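Local coordinates for KaiC-like domain-containing protein (Pyrococcus horikoshii, PDB 3BS4), which is of unknown function but has a KaiC-like domain, probably of the RecA-type alpha/beta fold, and holds a bound peptide of unknown identity, at residues 113-116 with 117-121; 163-166 with 167-171; 153-156 with 157-161; 125-128 with 129-132; 39-42 with 43-47. All coordinates share one frame; numbering follows the deposited sequence. Where two conformers were deposited one is given.

Contact 1: 113-116 with 117-121; sequences ETLP and IKYAK
Leu115 and Tyr119 meet one turn apart at the start of helix 115-132, and the leucine can be followed outward. From CB, which points away from the following turn, CG swings anti to the backbone N (chi1 -171°), which sends the isopropyl end toward the tyrosine. There CG lies 3.6 Å from Tyr119 CE2. Of the two branches, CD1 sits over the ring face, 4.1 Å from the ring centroid of Tyr119 in a CH-pi contact, while CD2 reaches CE2 of the same ring at 3.8 Å. A branched aliphatic suits this buried spot because one methyl can cover the ring face while the rest of the fork packs near CE2. The tyrosine's polar end goes elsewhere: its OH is hydrogen-bonded to Tyr151 and Thr89. The backbone runs beneath, Tyr119 N binding Leu115 O at 2.8 Å. Pro116, with no N-H to offer, fits the first turn, where its nitrogen needs no acceptor, and its carbonyl takes Ala120 N. The whole is an i to i+4 leucine-tyrosine pair in the first turns of an alpha-helix.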
loop_
_atom_site.group_PDB
_atom_site.type_symbol
_atom_site.label_atom_id
_atom_site.label_comp_id
_atom_site.label_asym_id
_atom_site.label_seq_id
_atom_site.Cartn_x
_atom_site.Cartn_y
_atom_site.Cartn_z
ATOM N N GLU A 113 6.542 9.806 -17.216
ATOM C CA GLU A 113 6.488 8.993 -18.432
ATOM C C GLU A 113 7.321 7.705 -18.352
ATOM O O GLU A 113 6.967 6.696 -18.925
ATOM C CB GLU A 113 6.990 9.813 -19.624
ATOM C CG GLU A 113 6.300 11.156 -19.822
ATOM C CD GLU A 113 6.861 11.926 -21.005
ATOM O OE1 GLU A 113 8.098 12.109 -21.084
ATOM O OE2 GLU A 113 6.062 12.349 -21.862
ATOM N N THR A 114 8.462 7.765 -17.677
ATOM C CA THR A 114 9.381 6.611 -17.646
ATOM C C THR A 114 9.107 5.660 -16.483
ATOM O O THR A 114 9.413 4.465 -16.567
ATOM C CB THR A 114 10.859 7.037 -17.529
ATOM O OG1 THR A 114 11.078 7.656 -16.253
ATOM C CG2 THR A 114 11.248 8.008 -18.655
ATOM N N LEU A 115 8.555 6.200 -15.396
ATOM C CA LEU A 115 8.415 5.433 -14.157
ATOM C C LEU A 115 7.557 4.148 -14.303
ATOM O O LEU A 115 7.950 3.100 -13.780
ATOM C CB LEU A 115 7.903 6.328 -13.026
ATOM C CG LEU A 115 7.914 5.710 -11.627
ATOM C CD1 LEU A 115 9.283 5.118 -11.291
ATOM C CD2 LEU A 115 7.484 6.698 -10.554
ATOM N N PRO A 116 6.388 4.214 -14.972
ATOM C CA PRO A 116 5.572 3.000 -15.103
ATOM C C PRO A 116 6.304 1.777 -15.657
ATOM O O PRO A 116 6.206 0.705 -15.059
ATOM C CB PRO A 116 4.442 3.437 -16.050
ATOM C CG PRO A 116 4.239 4.864 -15.672
ATOM C CD PRO A 116 5.677 5.374 -15.557
ATOM N N ILE A 117 7.032 1.930 -16.763
ATOM C CA ILE A 117 7.765 0.789 -17.336
ATOM C C ILE A 117 8.925 0.355 -16.432
ATOM O O ILE A 117 9.248 -0.844 -16.339
ATOM C CB ILE A 117 8.199 1.043 -18.823
ATOM C CG1 ILE A 117 8.662 -0.253 -19.487
ATOM C CG2 ILE A 117 9.252 2.113 -18.930
ATOM C CD1 ILE A 117 7.512 -0.987 -20.151
ATOM N N LYS A 118 9.546 1.308 -15.743
ATOM C CA LYS A 118 10.621 0.954 -14.817
ATOM C C LYS A 118 10.081 0.142 -13.626
ATOM O O LYS A 118 10.714 -0.830 -13.187
ATOM C CB LYS A 118 11.415 2.185 -14.385
ATOM C CG LYS A 118 12.180 2.769 -15.576
ATOM C CD LYS A 118 13.134 3.883 -15.193
ATOM C CE LYS A 118 14.013 4.193 -16.413
ATOM N NZ LYS A 118 14.899 5.371 -16.153
ATOM N N TYR A 119 8.896 0.512 -13.134
ATOM C CA TYR A 119 8.263 -0.310 -12.095
ATOM C C TYR A 119 7.934 -1.704 -12.616
ATOM O O TYR A 119 8.123 -2.701 -11.913
ATOM C CB TYR A 119 6.966 0.309 -11.598
ATOM C CG TYR A 119 7.108 1.283 -10.452
ATOM C CD1 TYR A 119 7.962 1.030 -9.376
ATOM C CD2 TYR A 119 6.302 2.407 -10.399
ATOM C CE1 TYR A 119 8.055 1.939 -8.300
ATOM C CE2 TYR A 119 6.385 3.306 -9.348
ATOM C CZ TYR A 119 7.261 3.080 -8.317
ATOM O OH TYR A 119 7.301 3.975 -7.276
ATOM N N ALA A 120 7.416 -1.768 -13.838
ATOM C CA ALA A 120 6.957 -3.050 -14.381
ATOM C C ALA A 120 8.123 -4.015 -14.480
ATOM O O ALA A 120 7.986 -5.193 -14.180
ATOM C CB ALA A 120 6.311 -2.843 -15.750
ATOM N N LYS A 121 9.278 -3.497 -14.877
ATOM C CA LYS A 121 10.478 -4.309 -15.000
ATOM C C LYS A 121 10.916 -4.832 -13.632
ATOM O O LYS A 121 11.251 -6.001 -13.499
ATOM C CB LYS A 121 11.590 -3.499 -15.672
ATOM C CG LYS A 121 11.187 -2.967 -17.039
ATOM C CD LYS A 121 12.294 -2.130 -17.675
ATOM C CE LYS A 121 11.916 -1.666 -19.075
ATOM N NZ LYS A 121 11.768 -2.784 -20.035
HETATM O O HOH W 1 6.568 4.064 -18.696
#

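Contact 2: 163-166 with 167-171; sequences YLET and SAEVR
This is an i to i+4 side-chain contact within one alpha-helix, the middle of helix 157-173, which packs against helix 115-132 through Tyr163, Ser167 and Val170 and against helix 195-204 through Leu164 and Ala168. Ser167 is the pivot. Tyr163 O accepts both Ser167 N, at 2.8 Å, and Ser167 OG, at 2.7 Å, the two donors coming from opposite faces of the carbonyl plane. With OG lying beside its own backbone N (chi1 -62°), the hydroxyl turns back onto the preceding turn and also rests over one face of the Tyr163 ring, 3.4 Å from CE1. A small residue with a hydroxyl therefore suits this buried place, since the helix carbonyl takes its proton. Glu165 and Glu169 share the exposed flank; their carboxylates, planes 64° apart, would probably repel mildly, and Glu165 is paired with Arg204. Tyr163 OH bonds to a polar side chain of the bound peptide. A water also links Tyr163 and Ser167, donating to Tyr163 OH at 2.8 Å and to Ser167 OG at 2.9 Å.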
loop_
_atom_site.group_PDB
_atom_site.type_symbol
_atom_site.label_atom_id
_atom_site.label_comp_id
_atom_site.label_asym_id
_atom_site.label_seq_id
_atom_site.Cartn_x
_atom_site.Cartn_y
_atom_site.Cartn_z
ATOM N N TYR A 163 0.474 10.095 -15.167
ATOM C CA TYR A 163 1.207 8.943 -14.640
ATOM C C TYR A 163 0.286 7.791 -14.206
ATOM O O TYR A 163 0.550 6.612 -14.501
ATOM C CB TYR A 163 2.091 9.398 -13.467
ATOM C CG TYR A 163 2.573 8.264 -12.625
ATOM C CD1 TYR A 163 3.602 7.428 -13.072
ATOM C CD2 TYR A 163 1.977 7.998 -11.393
ATOM C CE1 TYR A 163 4.042 6.361 -12.300
ATOM C CE2 TYR A 163 2.409 6.923 -10.605
ATOM C CZ TYR A 163 3.448 6.113 -11.081
ATOM O OH TYR A 163 3.908 5.037 -10.351
ATOM N N LEU A 164 -0.795 8.140 -13.509
ATOM C CA LEU A 164 -1.759 7.141 -13.053
ATOM C C LEU A 164 -2.362 6.409 -14.235
ATOM O O LEU A 164 -2.577 5.196 -14.164
ATOM C CB LEU A 164 -2.883 7.744 -12.194
ATOM C CG LEU A 164 -2.442 8.283 -10.829
ATOM C CD1 LEU A 164 -3.550 9.164 -10.204
ATOM C CD2 LEU A 164 -2.062 7.118 -9.902
ATOM N N GLU A 165 -2.638 7.149 -15.313
ATOM C CA GLU A 165 -3.237 6.509 -16.484
ATOM C C GLU A 165 -2.221 5.671 -17.254
ATOM O O GLU A 165 -2.503 4.536 -17.612
ATOM C CB GLU A 165 -3.950 7.523 -17.384
ATOM C CG GLU A 165 -4.721 6.861 -18.555
ATOM C CD GLU A 165 -5.805 5.865 -18.134
ATOM O OE1 GLU A 165 -6.277 5.879 -16.969
ATOM O OE2 GLU A 165 -6.198 5.040 -18.998
ATOM N N THR A 166 -1.024 6.197 -17.451
ATOM C CA THR A 166 0.029 5.428 -18.146
ATOM C C THR A 166 0.376 4.155 -17.379
ATOM O O THR A 166 0.643 3.120 -17.982
ATOM C CB THR A 166 1.284 6.286 -18.334
ATOM O OG1 THR A 166 0.943 7.476 -19.061
ATOM C CG2 THR A 166 2.355 5.527 -19.104
ATOM N N SER A 167 0.390 4.240 -16.048
ATOM C CA SER A 167 0.583 3.058 -15.201
ATOM C C SER A 167 -0.462 2.008 -15.493
ATOM O O SER A 167 -0.149 0.839 -15.654
ATOM C CB SER A 167 0.503 3.438 -13.723
ATOM O OG SER A 167 1.514 4.342 -13.407
ATOM N N ALA A 168 -1.718 2.432 -15.569
ATOM C CA ALA A 168 -2.807 1.485 -15.837
ATOM C C ALA A 168 -2.616 0.860 -17.214
ATOM O O ALA A 168 -2.819 -0.341 -17.386
ATOM C CB ALA A 168 -4.153 2.171 -15.735
ATOM N N GLU A 169 -2.175 1.667 -18.174
ATOM C CA GLU A 169 -1.940 1.191 -19.545
ATOM C C GLU A 169 -0.833 0.132 -19.586
ATOM O O GLU A 169 -0.957 -0.896 -20.265
ATOM C CB GLU A 169 -1.569 2.361 -20.463
ATOM C CG GLU A 169 -2.687 3.369 -20.715
ATOM C CD GLU A 169 -2.166 4.642 -21.377
ATOM O OE1 GLU A 169 -1.065 4.593 -21.982
ATOM O OE2 GLU A 169 -2.839 5.699 -21.293
ATOM N N VAL A 170 0.261 0.392 -18.879
ATOM C CA VAL A 170 1.365 -0.568 -18.802
ATOM C C VAL A 170 0.925 -1.883 -18.146
ATOM O O VAL A 170 1.258 -2.966 -18.630
ATOM C CB VAL A 170 2.579 0.032 -18.056
ATOM C CG1 VAL A 170 3.588 -1.063 -17.686
ATOM C CG2 VAL A 170 3.227 1.107 -18.902
ATOM N N ARG A 171 0.176 -1.788 -17.054
ATOM C CA ARG A 171 -0.308 -2.966 -16.339
ATOM C C ARG A 171 -1.268 -3.829 -17.162
ATOM O O ARG A 171 -1.337 -5.041 -16.978
ATOM C CB ARG A 171 -0.967 -2.554 -15.028
ATOM C CG ARG A 171 0.016 -1.884 -14.060
ATOM C CD ARG A 171 -0.557 -1.770 -12.655
ATOM N NE ARG A 171 -1.616 -0.769 -12.565
ATOM C CZ ARG A 171 -1.468 0.447 -12.040
ATOM N NH1 ARG A 171 -0.303 0.830 -11.517
ATOM N NH2 ARG A 171 -2.501 1.272 -12.016
HETATM O O HOH W 2 3.661 2.887 -12.187
HETATM O O HOH W 3 -2.551 3.854 -11.673
HETATM O O HOH W 4 -1.564 8.154 -20.402
#

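Contact 3: 153-156 with 157-161; sequences EVFT and PEETL
Thr156 O is gripped by two donors of Thr160, its backbone N at 2.8 Å and its hydroxyl OG1, also at 2.8 Å. The N-H arrives almost straight on to the carbonyl, whereas OG1 comes in from above its plane. Thr156 is the N-cap of helix 157-173, and with Glu159 it forms a capping box: Glu159 N donates to Thr156 OG1 at 3.0 Å, and Thr156 N donates to Glu159 OE1 at 2.9 Å, meeting the carboxylate from above its plane. For this the threonine hydroxyl stands between its backbone N and carbonyl carbon (chi1 70°), facing a first-turn N-H. Glutamate suits the other corner because its extended chain reaches back over the turn. Were Glu159 replaced by an alanine, Thr156 N would probably lose its acceptor, leaving the box with just the Glu159 N to Thr156 OG1 bond. Pro157 fits the first helical position, having no N-H to satisfy. A water bridges Val154 O and Glu159 OE1, donating to the latter at 2.7 Å.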
loop_
_atom_site.group_PDB
_atom_site.type_symbol
_atom_site.label_atom_id
_atom_site.label_comp_id
_atom_site.label_asym_id
_atom_site.label_seq_id
_atom_site.Cartn_x
_atom_site.Cartn_y
_atom_site.Cartn_z
ATOM N N GLU A 153 5.290 15.243 -4.564
ATOM C CA GLU A 153 6.556 15.906 -4.207
ATOM C C GLU A 153 7.491 15.996 -5.406
ATOM O O GLU A 153 8.392 16.846 -5.428
ATOM C CB GLU A 153 7.240 15.176 -3.047
ATOM C CG GLU A 153 6.449 15.246 -1.763
ATOM C CD GLU A 153 6.787 14.144 -0.761
ATOM O OE1 GLU A 153 7.951 13.675 -0.735
ATOM O OE2 GLU A 153 5.875 13.747 0.005
ATOM N N VAL A 154 7.275 15.134 -6.407
ATOM C CA VAL A 154 8.168 15.039 -7.573
ATOM C C VAL A 154 7.474 15.339 -8.908
ATOM O O VAL A 154 8.141 15.722 -9.881
ATOM C CB VAL A 154 8.908 13.667 -7.675
ATOM C CG1 VAL A 154 9.976 13.526 -6.575
ATOM C CG2 VAL A 154 7.928 12.486 -7.617
ATOM N N PHE A 155 6.156 15.130 -8.957
ATOM C CA PHE A 155 5.358 15.378 -10.171
ATOM C C PHE A 155 4.339 16.486 -9.909
ATOM O O PHE A 155 3.808 16.612 -8.808
ATOM C CB PHE A 155 4.557 14.138 -10.592
ATOM C CG PHE A 155 5.380 12.887 -10.874
ATOM C CD1 PHE A 155 6.730 12.939 -11.278
ATOM C CD2 PHE A 155 4.763 11.627 -10.771
ATOM C CE1 PHE A 155 7.447 11.761 -11.540
ATOM C CE2 PHE A 155 5.471 10.461 -11.036
ATOM C CZ PHE A 155 6.813 10.523 -11.411
ATOM N N THR A 156 4.012 17.266 -10.939
ATOM C CA THR A 156 2.867 18.167 -10.846
ATOM C C THR A 156 1.560 17.363 -10.766
ATOM O O THR A 156 1.552 16.162 -11.066
ATOM C CB THR A 156 2.817 19.130 -12.059
ATOM O OG1 THR A 156 2.466 18.396 -13.236
ATOM C CG2 THR A 156 4.172 19.803 -12.269
ATOM N N PRO A 157 0.455 17.992 -10.337
ATOM C CA PRO A 157 -0.813 17.271 -10.398
ATOM C C PRO A 157 -1.155 16.731 -11.801
ATOM O O PRO A 157 -1.625 15.601 -11.936
ATOM C CB PRO A 157 -1.834 18.319 -9.924
ATOM C CG PRO A 157 -1.006 19.205 -9.001
ATOM C CD PRO A 157 0.305 19.320 -9.700
ATOM N N GLU A 158 -0.901 17.535 -12.828
ATOM C CA GLU A 158 -1.167 17.142 -14.197
ATOM C C GLU A 158 -0.323 15.919 -14.582
ATOM O O GLU A 158 -0.834 14.949 -15.159
ATOM C CB GLU A 158 -0.859 18.323 -15.113
ATOM C CG GLU A 158 -1.865 19.477 -14.961
ATOM C CD GLU A 158 -1.656 20.392 -13.728
ATOM O OE1 GLU A 158 -0.612 20.325 -13.018
ATOM O OE2 GLU A 158 -2.574 21.217 -13.494
ATOM N N GLU A 159 0.963 15.967 -14.225
ATOM C CA GLU A 159 1.881 14.850 -14.456
ATOM C C GLU A 159 1.442 13.604 -13.705
ATOM O O GLU A 159 1.513 12.497 -14.247
ATOM C CB GLU A 159 3.311 15.227 -14.048
ATOM C CG GLU A 159 4.010 16.141 -15.051
ATOM C CD GLU A 159 5.269 16.812 -14.512
ATOM O OE1 GLU A 159 5.569 16.732 -13.297
ATOM O OE2 GLU A 159 5.981 17.464 -15.325
ATOM N N THR A 160 0.989 13.788 -12.465
ATOM C CA THR A 160 0.557 12.650 -11.640
ATOM C C THR A 160 -0.689 12.007 -12.236
ATOM O O THR A 160 -0.799 10.788 -12.304
ATOM C CB THR A 160 0.332 13.094 -10.176
ATOM O OG1 THR A 160 1.526 13.735 -9.698
ATOM C CG2 THR A 160 -0.012 11.908 -9.288
ATOM N N LEU A 161 -1.611 12.832 -12.728
ATOM C CA LEU A 161 -2.813 12.292 -13.352
ATOM C C LEU A 161 -2.487 11.484 -14.597
ATOM O O LEU A 161 -3.060 10.416 -14.807
ATOM C CB LEU A 161 -3.797 13.427 -13.663
ATOM C CG LEU A 161 -4.497 13.955 -12.397
ATOM C CD1 LEU A 161 -5.078 15.351 -12.596
ATOM C CD2 LEU A 161 -5.586 12.995 -11.913
HETATM O O HOH W 5 8.008 17.336 -12.184
#

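Contact 4: 125-128 with 129-132; sequences DHKK and VWMD
His126 and Lys127 meet Trp130 on the buried side of the helix, while Lys128 and Asp132 face solvent on another. On the packed side the indole lies back over the preceding turn: its six-membered ring brings CZ3 to 4.2 Å from His126 CB, and CE3 to 4.1 Å from Lys127 CG. His126 O lies over one face of the indole even as it accepts Trp130 N at 3.0 Å, a nearly straight bond (169°). The first torsion, CG beside the backbone N (chi1 -75°), is what folds the large ring over that carbonyl. These are i to i+3 and i to i+4 contacts of the last two turns of helix 115-132, which here lies against strands 84-87 and 141-146 of the central sheet. Tryptophan suits the interface, offering wide apolar faces plus an NE1 that finds His82 O. Lys127 is buried along its aliphatic length, and its ammonium hydrogen-bonds the backbone of the bound peptide.

The outer flank is looser, and the charged ends of lysine and aspartate suit its exposure. Lys128 NZ and Asp132 OD1 do not touch; a water joins them, accepting from NZ of Lys128 at 2.6 Å and donating to OD1 of Asp132 at 2.7 Å.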
loop_
_atom_site.group_PDB
_atom_site.type_symbol
_atom_site.label_atom_id
_atom_site.label_comp_id
_atom_site.label_asym_id
_atom_site.label_seq_id
_atom_site.Cartn_x
_atom_site.Cartn_y
_atom_site.Cartn_z
ATOM N N ASP A 125 10.914 -8.711 -12.336
ATOM C CA ASP A 125 12.122 -9.319 -11.789
ATOM C C ASP A 125 11.871 -9.982 -10.423
ATOM O O ASP A 125 12.316 -11.128 -10.200
ATOM C CB ASP A 125 13.293 -8.338 -11.810
ATOM C CG ASP A 125 13.888 -8.175 -13.234
ATOM O OD1 ASP A 125 13.467 -8.912 -14.167
ATOM O OD2 ASP A 125 14.766 -7.309 -13.426
ATOM N N HIS A 126 11.115 -9.310 -9.543
ATOM C CA HIS A 126 10.731 -9.901 -8.241
ATOM C C HIS A 126 9.927 -11.154 -8.448
ATOM O O HIS A 126 10.088 -12.146 -7.727
ATOM C CB HIS A 126 9.754 -9.032 -7.433
ATOM C CG HIS A 126 10.188 -7.635 -7.179
ATOM N ND1 HIS A 126 11.502 -7.231 -7.208
ATOM C CD2 HIS A 126 9.461 -6.543 -6.843
ATOM C CE1 HIS A 126 11.564 -5.941 -6.917
ATOM N NE2 HIS A 126 10.340 -5.503 -6.690
ATOM N N LYS A 127 8.974 -11.085 -9.374
ATOM C CA LYS A 127 8.041 -12.184 -9.546
ATOM C C LYS A 127 8.756 -13.373 -10.178
ATOM O O LYS A 127 8.383 -14.512 -9.936
ATOM C CB LYS A 127 6.855 -11.770 -10.419
ATOM C CG LYS A 127 5.908 -10.817 -9.707
ATOM C CD LYS A 127 4.577 -10.750 -10.426
ATOM C CE LYS A 127 3.632 -9.718 -9.777
ATOM N NZ LYS A 127 2.367 -9.654 -10.566
ATOM N N LYS A 128 9.777 -13.104 -10.993
ATOM C CA LYS A 128 10.569 -14.216 -11.577
ATOM C C LYS A 128 11.303 -14.968 -10.470
ATOM O O LYS A 128 11.388 -16.207 -10.503
ATOM C CB LYS A 128 11.549 -13.699 -12.634
ATOM C CG LYS A 128 12.258 -14.782 -13.463
ATOM C CD LYS A 128 13.183 -14.136 -14.511
ATOM C CE LYS A 128 13.718 -15.160 -15.511
ATOM N NZ LYS A 128 12.602 -15.969 -16.093
ATOM N N VAL A 129 11.835 -14.234 -9.495
ATOM C CA VAL A 129 12.490 -14.877 -8.347
ATOM C C VAL A 129 11.472 -15.728 -7.577
ATOM O O VAL A 129 11.726 -16.903 -7.275
ATOM C CB VAL A 129 13.192 -13.871 -7.394
ATOM C CG1 VAL A 129 13.812 -14.584 -6.204
ATOM C CG2 VAL A 129 14.253 -13.059 -8.138
ATOM N N TRP A 130 10.325 -15.140 -7.239
ATOM C CA TRP A 130 9.305 -15.884 -6.508
ATOM C C TRP A 130 8.876 -17.122 -7.260
ATOM O O TRP A 130 8.675 -18.188 -6.652
ATOM C CB TRP A 130 8.082 -15.003 -6.246
ATOM C CG TRP A 130 8.302 -13.990 -5.151
ATOM C CD1 TRP A 130 9.053 -14.149 -4.029
ATOM C CD2 TRP A 130 7.706 -12.689 -5.054
ATOM N NE1 TRP A 130 8.981 -13.021 -3.239
ATOM C CE2 TRP A 130 8.157 -12.109 -3.847
ATOM C CE3 TRP A 130 6.838 -11.958 -5.874
ATOM C CZ2 TRP A 130 7.777 -10.827 -3.441
ATOM C CZ3 TRP A 130 6.465 -10.679 -5.470
ATOM C CH2 TRP A 130 6.929 -10.133 -4.265
ATOM N N MET A 131 8.703 -16.992 -8.574
ATOM C CA MET A 131 8.244 -18.137 -9.373
ATOM C C MET A 131 9.338 -19.223 -9.436
ATOM O O MET A 131 9.045 -20.424 -9.275
ATOM C CB MET A 131 7.799 -17.721 -10.785
ATOM C CG MET A 131 7.171 -18.879 -11.586
ATOM S SD MET A 131 5.640 -19.610 -10.902
ATOM C CE MET A 131 4.592 -18.182 -11.084
ATOM N N ASP A 132 10.581 -18.796 -9.663
ATOM C CA ASP A 132 11.696 -19.765 -9.717
ATOM C C ASP A 132 11.773 -20.592 -8.428
ATOM O O ASP A 132 12.014 -21.801 -8.469
ATOM C CB ASP A 132 13.033 -19.081 -9.966
ATOM C CG ASP A 132 13.231 -18.642 -11.413
ATOM O OD1 ASP A 132 12.348 -18.858 -12.284
ATOM O OD2 ASP A 132 14.298 -18.056 -11.683
HETATM O O HOH W 6 13.140 -18.096 -14.757
#

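Contact 5: 39-42 with 43-47; sequences FYIL and SRKLK
Phe39 O, Tyr40 O, Ile41 O and Leu42 O each accept the backbone N-H four residues on, the regular ladder of an alpha-helix. This is helix 34-47, which follows strand 22-27 and precedes strand 51-56, so that it makes the crossover of a beta-alpha-beta unit, as in RecA-type folds. Its faces differ. Leu42 and Leu46 run side by side, CD1 of Leu42 lying 4.1 Å from CD1 of Leu46, and this apolar pair rests on Val52 of strand 51-56; leucines suit the buried side of a helix laid on a sheet.

Tyr40 and Arg44 line another side, also side by side, with ring and guanidinium planes only 23° apart. Arg44 CG sits over one face of the phenol, 4.0 Å from the Tyr40 ring centroid, in a CH-pi contact, and CD continues toward the hydroxyl, 3.7 Å from Tyr40 OH. Bends at chi2 and chi3 carry the arginine chain along the ring, and its NE reaches a salt bridge with Glu6. A serine in place of Arg44 would probably uncover that ring face and take from Glu6 the salt bridge with Arg44 NE, though Lys45 also pairs with it.

Ser43 suits its buried place because its hydroxyl is satisfied locally. Held between its backbone N and carbonyl carbon (chi1 74°), Ser43 OG donates to Tyr40 O at 2.7 Å, and that carbonyl also takes Arg44 N at 3.0 Å.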
loop_
_atom_site.group_PDB
_atom_site.type_symbol
_atom_site.label_atom_id
_atom_site.label_comp_id
_atom_site.label_asym_id
_atom_site.label_seq_id
_atom_site.Cartn_x
_atom_site.Cartn_y
_atom_site.Cartn_z
ATOM N N PHE A 39 0.004 -0.090 8.304
ATOM C CA PHE A 39 1.217 -0.812 8.726
ATOM C C PHE A 39 0.862 -2.053 9.539
ATOM O O PHE A 39 1.510 -3.090 9.418
ATOM C CB PHE A 39 2.188 0.102 9.471
ATOM C CG PHE A 39 3.106 0.867 8.552
ATOM C CD1 PHE A 39 4.222 0.248 7.985
ATOM C CD2 PHE A 39 2.874 2.208 8.275
ATOM C CE1 PHE A 39 5.092 0.957 7.133
ATOM C CE2 PHE A 39 3.731 2.928 7.417
ATOM C CZ PHE A 39 4.841 2.300 6.849
ATOM N N TYR A 40 -0.189 -1.963 10.343
ATOM C CA TYR A 40 -0.658 -3.145 11.052
ATOM C C TYR A 40 -1.051 -4.269 10.095
ATOM O O TYR A 40 -0.601 -5.405 10.247
ATOM C CB TYR A 40 -1.817 -2.775 11.972
ATOM C CG TYR A 40 -2.368 -3.964 12.710
ATOM C CD1 TYR A 40 -1.723 -4.453 13.845
ATOM C CD2 TYR A 40 -3.520 -4.616 12.251
ATOM C CE1 TYR A 40 -2.221 -5.559 14.517
ATOM C CE2 TYR A 40 -4.034 -5.734 12.927
ATOM C CZ TYR A 40 -3.365 -6.190 14.058
ATOM O OH TYR A 40 -3.851 -7.298 14.724
ATOM N N ILE A 41 -1.875 -3.946 9.104
ATOM C CA ILE A 41 -2.286 -4.918 8.096
ATOM C C ILE A 41 -1.073 -5.537 7.398
ATOM O O ILE A 41 -0.979 -6.763 7.267
ATOM C CB ILE A 41 -3.257 -4.279 7.089
ATOM C CG1 ILE A 41 -4.555 -3.884 7.808
ATOM C CG2 ILE A 41 -3.550 -5.234 5.922
ATOM C CD1 ILE A 41 -5.536 -3.109 6.946
ATOM N N LEU A 42 -0.147 -4.683 6.965
ATOM C CA LEU A 42 1.090 -5.129 6.324
ATOM C C LEU A 42 1.861 -6.111 7.220
ATOM O O LEU A 42 2.274 -7.197 6.770
ATOM C CB LEU A 42 1.968 -3.904 6.020
ATOM C CG LEU A 42 3.411 -4.071 5.525
ATOM C CD1 LEU A 42 3.472 -5.004 4.364
ATOM C CD2 LEU A 42 3.981 -2.706 5.134
ATOM N N SER A 43 2.030 -5.742 8.490
ATOM C CA SER A 43 2.757 -6.597 9.422
ATOM C C SER A 43 2.068 -7.964 9.555
ATOM O O SER A 43 2.744 -8.999 9.653
ATOM C CB SER A 43 2.909 -5.920 10.786
ATOM O OG SER A 43 1.690 -5.915 11.507
ATOM N N ARG A 44 0.739 -7.983 9.529
ATOM C CA ARG A 44 -0.001 -9.240 9.672
ATOM C C ARG A 44 0.134 -10.122 8.437
ATOM O O ARG A 44 0.221 -11.339 8.563
ATOM C CB ARG A 44 -1.477 -8.981 9.978
ATOM C CG ARG A 44 -1.718 -8.385 11.356
ATOM C CD ARG A 44 -2.056 -9.472 12.361
ATOM N NE ARG A 44 -3.253 -10.206 11.942
ATOM C CZ ARG A 44 -3.995 -10.969 12.741
ATOM N NH1 ARG A 44 -3.681 -11.100 14.024
ATOM N NH2 ARG A 44 -5.063 -11.592 12.257
ATOM N N LYS A 45 0.167 -9.512 7.250
ATOM C CA LYS A 45 0.317 -10.296 6.021
ATOM C C LYS A 45 1.713 -10.918 5.957
ATOM O O LYS A 45 1.867 -12.067 5.514
ATOM C CB LYS A 45 0.030 -9.450 4.769
ATOM C CG LYS A 45 -1.387 -8.893 4.713
ATOM C CD LYS A 45 -2.417 -10.005 4.788
ATOM C CE LYS A 45 -3.819 -9.537 4.428
ATOM N NZ LYS A 45 -4.820 -10.627 4.659
ATOM N N LEU A 46 2.713 -10.165 6.416
ATOM C CA LEU A 46 4.086 -10.669 6.475
ATOM C C LEU A 46 4.204 -11.798 7.492
ATOM O O LEU A 46 4.799 -12.846 7.195
ATOM C CB LEU A 46 5.061 -9.560 6.830
ATOM C CG LEU A 46 5.490 -8.626 5.699
ATOM C CD1 LEU A 46 6.238 -7.423 6.264
ATOM C CD2 LEU A 46 6.339 -9.399 4.685
ATOM N N LYS A 47 3.626 -11.593 8.674
ATOM C CA LYS A 47 3.765 -12.575 9.768
ATOM C C LYS A 47 3.021 -13.867 9.470
ATOM O O LYS A 47 3.318 -14.905 10.072
ATOM C CB LYS A 47 3.281 -11.997 11.103
ATOM C CG LYS A 47 4.246 -11.055 11.731
ATOM C CD LYS A 47 3.584 -10.375 12.919
ATOM C CE LYS A 47 4.530 -9.466 13.635
ATOM N NZ LYS A 47 3.815 -8.731 14.719
#

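How the contacts relate
Along the chain the order is contact 5, then 1, 4, 3 and 2. Contacts 1 and 4 lie at the two ends of helix 115-132, their centres about 18 Å apart. Contacts 3 and 2 mark the start and middle of helix 157-173, with centres about 14 Å apart. The two helices pack where contacts 1 and 2 come together, Pro116 CG lying 3.6 Å from Ser167 OG; Phe155 of contact 3 touches Leu115 of contact 1 and Tyr163 of contact 2. Contact 5, on helix 34-47, stands apart, its centre about 26 Å from that of contact 1, across the chain's centre. Contacts 1, 2 and 4 each have residues meeting the bound peptide, so the paired helices help form its binding site.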